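Local coordinates for N-acyl homoserine lactonase (Bacillus thuringiensis, PDB 4J5F), which hydrolyses the lactone ring of N-acyl-L-homoserine lactones of short and long acyl chain, using two zinc ions, at residues Thr55-Ser60 and Leu109-Ala114. The protein carries 1 engineered substitution. Residues are numbered along the deposited sequence; the frame is centred on the assembly and turned at random.
Sequences TGMPES and LHWDHA. Engineered in segment 109-114: W111 (natural residue Phe). With ZN (zinc ion), chain C; ZN (zinc ion), chain B.
M57 runs alongside the indole of W111, an engineered residue that is Phe in the natural protein. CB of M57 lies 4.0 Å from CZ3 of W111. The next carbon, CG, is turned beside the backbone N (chi1 -73°) and meets both CZ3 of W111 and CA of D112. SD then settles 3.5 Å from both CZ3 and CH2 of the indole, an oblique Met-aromatic contact, and the bend at chi3 (-73°) turns CE away from it. P58 closes on the same six-membered ring from its edge: its CD sits near the ring plane, 3.6 Å from CE3 of W111, and also packs on the W111 carbonyl oxygen. CB of D112 lies over one face of the indole, while strand 77-80 touches the ring through I77 and P79.

Farther along, the contact turns polar. The backbone N of T55 donates to O of H113 (2.9 Å, 156° at the hydrogen). One water bridges the neighbouring pair, accepting from N of G56 and donating to O of D112 at 2.8 Å. OG1 of T55 packs on the A114 backbone and is hydrogen-bonded to OD1 of N117.

These backbone links tie the loop after strand 49-53 to the HxHxDH motif of the metallo-beta-lactamase fold. D112 OD2 and H113 NE2 bind one zinc, with D195 and H239; H110 ND1 binds the other, with H108 and H173. D54, a second-shell carboxylate just before T55, takes a hydrogen bond from H113 ND1; it probably holds the imidazole in orientation and may make NE2 a stronger zinc donor.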
ATOM      1  N   THR A  55      -2.803   1.685   5.981  1.00 30.49           N
ATOM      2  CA  THR A  55      -2.854   2.215   7.343  1.00 32.56           C
ATOM      3  C   THR A  55      -1.496   2.226   8.050  1.00 28.74           C
ATOM      4  O   THR A  55      -1.417   2.315   9.292  1.00 26.55           O
ATOM      5  CB  THR A  55      -3.842   1.425   8.192  1.00 30.77           C
ATOM      6  OG1 THR A  55      -3.381   0.067   8.320  1.00 26.01           O
ATOM      7  CG2 THR A  55      -5.232   1.435   7.573  1.00 30.31           C
ATOM      8  N   GLY A  56      -0.430   2.106   7.268  1.00 26.14           N
ATOM      9  CA  GLY A  56       0.907   2.287   7.813  1.00 32.39           C
ATOM     10  C   GLY A  56       1.396   1.098   8.642  1.00 31.73           C
ATOM     11  O   GLY A  56       0.889  -0.040   8.549  1.00 28.06           O
ATOM     12  N   MET A  57       2.412   1.361   9.455  1.00 30.32           N
ATOM     13  CA  MET A  57       3.117   0.316  10.202  1.00 29.52           C
ATOM     14  C   MET A  57       2.484   0.106  11.571  1.00 26.60           C
ATOM     15  O   MET A  57       1.815   1.002  12.095  1.00 28.67           O
ATOM     16  CB  MET A  57       4.598   0.746  10.292  1.00 33.06           C
ATOM     17  CG  MET A  57       5.317   0.605   8.956  1.00 31.46           C
ATOM     18  SD  MET A  57       7.032   1.301   9.015  1.00 33.40           S
ATOM     19  CE  MET A  57       6.691   3.078   9.041  1.00 32.47           C
ATOM     20  N   PRO A  58       2.697  -1.080  12.195  1.00 27.08           N
ATOM     21  CA  PRO A  58       2.094  -1.385  13.499  1.00 28.51           C
ATOM     22  C   PRO A  58       2.673  -0.508  14.643  1.00 30.86           C
ATOM     23  O   PRO A  58       3.836  -0.061  14.544  1.00 29.88           O
ATOM     24  CB  PRO A  58       2.484  -2.829  13.741  1.00 31.44           C
ATOM     25  CG  PRO A  58       3.765  -2.997  12.991  1.00 31.53           C
ATOM     26  CD  PRO A  58       3.685  -2.088  11.772  1.00 29.27           C
ATOM     27  N   GLU A  59       1.888  -0.305  15.705  1.00 32.59           N
ATOM     28  CA  GLU A  59       2.323   0.512  16.865  1.00 36.86           C
ATOM     29  C   GLU A  59       3.611  -0.046  17.481  1.00 38.38           C
ATOM     30  O   GLU A  59       4.400   0.692  18.082  1.00 35.60           O
ATOM     31  CB  GLU A  59       1.208   0.518  17.918  1.00 35.69           C
ATOM     32  CG  GLU A  59       1.588   1.030  19.279  1.00 43.50           C
ATOM     33  CD  GLU A  59       1.745   2.548  19.263  1.00 53.39           C
ATOM     34  OE1 GLU A  59       2.499   3.111  20.106  1.00 48.81           O
ATOM     35  OE2 GLU A  59       1.093   3.189  18.397  1.00 43.48           O
ATOM     36  N   SER A  60       3.840  -1.344  17.316  1.00 33.86           N
ATOM     37  CA  SER A  60       5.047  -1.980  17.844  1.00 34.08           C
ATOM     38  C   SER A  60       6.311  -1.506  17.142  1.00 36.64           C
ATOM     39  O   SER A  60       7.417  -1.709  17.640  1.00 37.30           O
ATOM     40  CB  SER A  60       4.939  -3.490  17.738  1.00 35.59           C
ATOM     41  OG  SER A  60       4.777  -3.891  16.369  1.00 36.53           O
ATOM     42  N   LEU A 109      -2.058  -7.118   3.085  1.00 23.35           N
ATOM     43  CA  LEU A 109      -1.950  -7.125   4.533  1.00 21.35           C
ATOM     44  C   LEU A 109      -0.508  -7.253   5.073  1.00 26.15           C
ATOM     45  O   LEU A 109      -0.304  -7.645   6.243  1.00 26.76           O
ATOM     46  CB  LEU A 109      -2.844  -8.256   5.097  1.00 23.93           C
ATOM     47  CG  LEU A 109      -4.335  -7.997   4.761  1.00 24.33           C
ATOM     48  CD1 LEU A 109      -5.162  -9.219   5.330  1.00 24.29           C
ATOM     49  CD2 LEU A 109      -4.859  -6.689   5.349  1.00 27.06           C
ATOM     50  N   HIS A 110       0.493  -6.910   4.250  1.00 26.05           N
ATOM     51  CA  HIS A 110       1.867  -6.852   4.748  1.00 29.55           C
ATOM     52  C   HIS A 110       1.959  -5.820   5.869  1.00 32.07           C
ATOM     53  O   HIS A 110       1.154  -4.882   5.923  1.00 25.91           O
ATOM     54  CB  HIS A 110       2.852  -6.469   3.647  1.00 25.64           C
ATOM     55  CG  HIS A 110       3.200  -7.585   2.710  1.00 31.47           C
ATOM     56  ND1 HIS A 110       3.835  -7.357   1.502  1.00 30.01           N
ATOM     57  CD2 HIS A 110       2.995  -8.931   2.787  1.00 29.96           C
ATOM     58  CE1 HIS A 110       4.026  -8.513   0.885  1.00 31.86           C
ATOM     59  NE2 HIS A 110       3.506  -9.478   1.629  1.00 32.30           N
ATOM     60  N   TRP A 111       2.953  -5.998   6.735  1.00 31.59           N
ATOM     61  CA  TRP A 111       3.124  -5.218   7.969  1.00 30.53           C
ATOM     62  C   TRP A 111       3.190  -3.683   7.730  1.00 28.80           C
ATOM     63  O   TRP A 111       2.785  -2.907   8.605  1.00 29.71           O
ATOM     64  CB  TRP A 111       4.388  -5.729   8.711  1.00 30.76           C
ATOM     65  CG  TRP A 111       5.611  -5.208   8.035  1.00 30.64           C
ATOM     66  CD1 TRP A 111       6.177  -5.662   6.868  1.00 35.45           C
ATOM     67  CD2 TRP A 111       6.376  -4.071   8.441  1.00 31.48           C
ATOM     68  NE1 TRP A 111       7.272  -4.872   6.538  1.00 37.13           N
ATOM     69  CE2 TRP A 111       7.401  -3.890   7.487  1.00 32.20           C
ATOM     70  CE3 TRP A 111       6.301  -3.193   9.535  1.00 35.88           C
ATOM     71  CZ2 TRP A 111       8.349  -2.863   7.598  1.00 38.15           C
ATOM     72  CZ3 TRP A 111       7.241  -2.178   9.643  1.00 35.99           C
ATOM     73  CH2 TRP A 111       8.239  -2.013   8.668  1.00 35.63           C
ATOM     74  N   ASP A 112       3.629  -3.270   6.548  1.00 27.92           N
ATOM     75  CA  ASP A 112       3.836  -1.834   6.282  1.00 31.30           C
ATOM     76  C   ASP A 112       2.606  -1.196   5.600  1.00 34.36           C
ATOM     77  O   ASP A 112       2.630  -0.011   5.244  1.00 30.99           O
ATOM     78  CB  ASP A 112       5.127  -1.586   5.464  1.00 28.71           C
ATOM     79  CG  ASP A 112       5.158  -2.368   4.143  1.00 30.24           C
ATOM     80  OD1 ASP A 112       4.834  -3.595   4.163  1.00 30.38           O
ATOM     81  OD2 ASP A 112       5.518  -1.796   3.071  1.00 34.83           O
ATOM     82  N   HIS A 113       1.533  -1.985   5.440  1.00 25.33           N
ATOM     83  CA  HIS A 113       0.313  -1.538   4.754  1.00 25.90           C
ATOM     84  C   HIS A 113      -0.942  -1.714   5.598  1.00 23.56           C
ATOM     85  O   HIS A 113      -1.933  -1.027   5.383  1.00 29.47           O
ATOM     86  CB  HIS A 113       0.144  -2.313   3.412  1.00 26.48           C
ATOM     87  CG  HIS A 113       1.255  -2.029   2.447  1.00 28.39           C
ATOM     88  ND1 HIS A 113       1.176  -1.034   1.488  1.00 32.00           N
ATOM     89  CD2 HIS A 113       2.502  -2.557   2.338  1.00 25.89           C
ATOM     90  CE1 HIS A 113       2.326  -0.966   0.831  1.00 32.15           C
ATOM     91  NE2 HIS A 113       3.153  -1.865   1.340  1.00 29.41           N
ATOM     92  N   ALA A 114      -0.909  -2.645   6.561  1.00 26.71           N
ATOM     93  CA  ALA A 114      -2.079  -2.942   7.377  1.00 25.43           C
ATOM     94  C   ALA A 114      -1.797  -2.897   8.902  1.00 24.82           C
ATOM     95  O   ALA A 114      -2.611  -3.283   9.728  1.00 24.64           O
ATOM     96  CB  ALA A 114      -2.689  -4.334   6.954  1.00 25.83           C
TER
HETATM   97 ZN    ZN C 302       4.056  -5.616   0.376  1.00 32.33          ZN
HETATM   98 ZN    ZN B 301       4.985  -2.324   0.836  1.00 33.06          ZN
HETATM   99  O   HOH W   1       0.659   1.873   4.556  1.00 28.51           O
HETATM  100  O   HOH W   2       6.519  -4.249   0.658  1.00 54.60           O